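Local coordinates for bsobi restriction endonuclease (Geobacillus stearothermophilus, PDB 1DC1), which recognises the double-stranded DNA sequence 5'-CYCGRG-3' as a homodimer and cleaves it after the first C, leaving terminal 5'-phosphates, at residues E93-N96 with N97-N101. Numbering follows the deposited sequence.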
loop_
_atom_site.group_PDB
_atom_site.type_symbol
_atom_site.label_atom_id
_atom_site.label_comp_id
_atom_site.label_asym_id
_atom_site.label_seq_id
_atom_site.Cartn_x
_atom_site.Cartn_y
_atom_site.Cartn_z
ATOM N N GLU D 93 21.926 12.073 15.295
ATOM C CA GLU D 93 21.340 11.581 16.506
ATOM C C GLU D 93 20.874 10.135 16.329
ATOM O O GLU D 93 21.079 9.311 17.201
ATOM C CB GLU D 93 20.194 12.478 16.864
ATOM C CG GLU D 93 20.135 12.823 18.297
ATOM C CD GLU D 93 18.803 13.462 18.623
ATOM O OE1 GLU D 93 18.579 14.629 18.167
ATOM O OE2 GLU D 93 17.992 12.784 19.318
ATOM N N SER D 94 20.256 9.839 15.202
ATOM C CA SER D 94 19.787 8.490 14.932
ATOM C C SER D 94 20.976 7.527 14.943
ATOM O O SER D 94 20.882 6.426 15.465
ATOM C CB SER D 94 19.106 8.406 13.532
ATOM O OG SER D 94 18.348 7.201 13.381
ATOM N N ILE D 95 22.091 7.939 14.348
ATOM C CA ILE D 95 23.246 7.055 14.302
ATOM C C ILE D 95 23.778 6.844 15.715
ATOM O O ILE D 95 24.131 5.731 16.070
ATOM C CB ILE D 95 24.365 7.589 13.346
ATOM C CG1 ILE D 95 23.905 7.521 11.879
ATOM C CG2 ILE D 95 25.650 6.742 13.508
ATOM C CD1 ILE D 95 24.790 8.309 10.930
ATOM N N ASN D 96 23.818 7.895 16.528
ATOM C CA ASN D 96 24.277 7.728 17.906
ATOM C C ASN D 96 23.357 6.777 18.677
ATOM O O ASN D 96 23.819 5.982 19.503
ATOM C CB ASN D 96 24.379 9.088 18.611
ATOM C CG ASN D 96 25.469 9.974 17.991
ATOM O OD1 ASN D 96 26.482 9.474 17.458
ATOM N ND2 ASN D 96 25.262 11.293 18.041
ATOM N N ASN D 97 22.063 6.826 18.382
ATOM C CA ASN D 97 21.127 5.946 19.075
ATOM C C ASN D 97 21.453 4.506 18.740
ATOM O O ASN D 97 21.408 3.632 19.600
ATOM C CB ASN D 97 19.704 6.287 18.666
ATOM C CG ASN D 97 19.248 7.638 19.226
ATOM O OD1 ASN D 97 19.817 8.143 20.220
ATOM N ND2 ASN D 97 18.226 8.236 18.590
ATOM N N LEU D 98 21.803 4.268 17.482
ATOM C CA LEU D 98 22.133 2.923 17.043
ATOM C C LEU D 98 23.377 2.457 17.803
ATOM O O LEU D 98 23.426 1.334 18.337
ATOM C CB LEU D 98 22.387 2.927 15.515
ATOM C CG LEU D 98 23.061 1.649 15.007
ATOM C CD1 LEU D 98 22.158 0.431 15.217
ATOM C CD2 LEU D 98 23.465 1.845 13.521
ATOM N N ILE D 99 24.387 3.319 17.850
ATOM C CA ILE D 99 25.612 2.986 18.572
ATOM C C ILE D 99 25.351 2.746 20.076
ATOM O O ILE D 99 25.747 1.716 20.601
ATOM C CB ILE D 99 26.714 4.085 18.367
ATOM C CG1 ILE D 99 27.258 4.018 16.940
ATOM C CG2 ILE D 99 27.876 3.892 19.363
ATOM C CD1 ILE D 99 28.104 5.200 16.571
ATOM N N GLU D 100 24.632 3.654 20.741
ATOM C CA GLU D 100 24.389 3.512 22.175
ATOM C C GLU D 100 23.379 2.486 22.559
ATOM O O GLU D 100 23.552 1.825 23.573
ATOM C CB GLU D 100 23.968 4.855 22.784
ATOM C CG GLU D 100 24.988 5.978 22.519
ATOM C CD GLU D 100 24.536 7.336 23.040
ATOM O OE1 GLU D 100 23.371 7.433 23.475
ATOM O OE2 GLU D 100 25.334 8.299 23.006
ATOM N N ASN D 101 22.339 2.326 21.748
ATOM C CA ASN D 101 21.278 1.400 22.098
ATOM C C ASN D 101 21.467 -0.012 21.641
ATOM O O ASN D 101 20.927 -0.955 22.256
ATOM C CB ASN D 101 19.928 1.887 21.563
ATOM C CG ASN D 101 19.557 3.238 22.096
ATOM O OD1 ASN D 101 19.888 3.551 23.242
ATOM N ND2 ASN D 101 18.870 4.056 21.282
#
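Asn97 N donates to Glu93 O at 2.9 Å, the first of four successive i to i+4 bonds that join 93-96 to 97-101 as one continuous alpha-helix. Leu98 N bonds to Ser94 O and Ile99 N to Ile95 O in the same way. Glu100 N reaches Asn96 O at 2.8 Å, and this bond is nearly straight, with an N-H...O angle of 170°. Asn101 N continues the series to Asn97 O at 2.7 Å. A wider pi-type turn appears at 99-101.

Side chains add a few contacts one turn apart. Ile95 and Ile99 meet through their methyl groups, CG2 of Ile95 lying 4.2 Å from CD1 of Ile99. This is a light apolar contact along the buried side. The Asn97 side chain folds back over the preceding turn, with CG beside its own backbone N (chi1 -70°). Its amide carbon CG thereby lies 3.2 Å from Glu93 O, but neither end of the amide makes a hydrogen bond to that carbonyl. Glu100 also turns back at its base, and its CG packs 3.2 Å from Asn96 O. Beyond CG the chain is extended, and the carboxylate belongs to the exposed side of the helix.

Both segments belong to helix 88-103, far from the mixed sheet and away from the DNA-contacting residues and the predicted magnesium site. Ser94 OG is hydrogen-bonded to Ser76 OG in a loop. Ser94, Ile95 and Leu98 pack on helix 69-75 through Leu73, Leu72 and Ala75, respectively. Leu98 also touches Leu114 and Arg117, so the buried side of helix 88-103 contacts both helix 69-75 and the long helix 110-152.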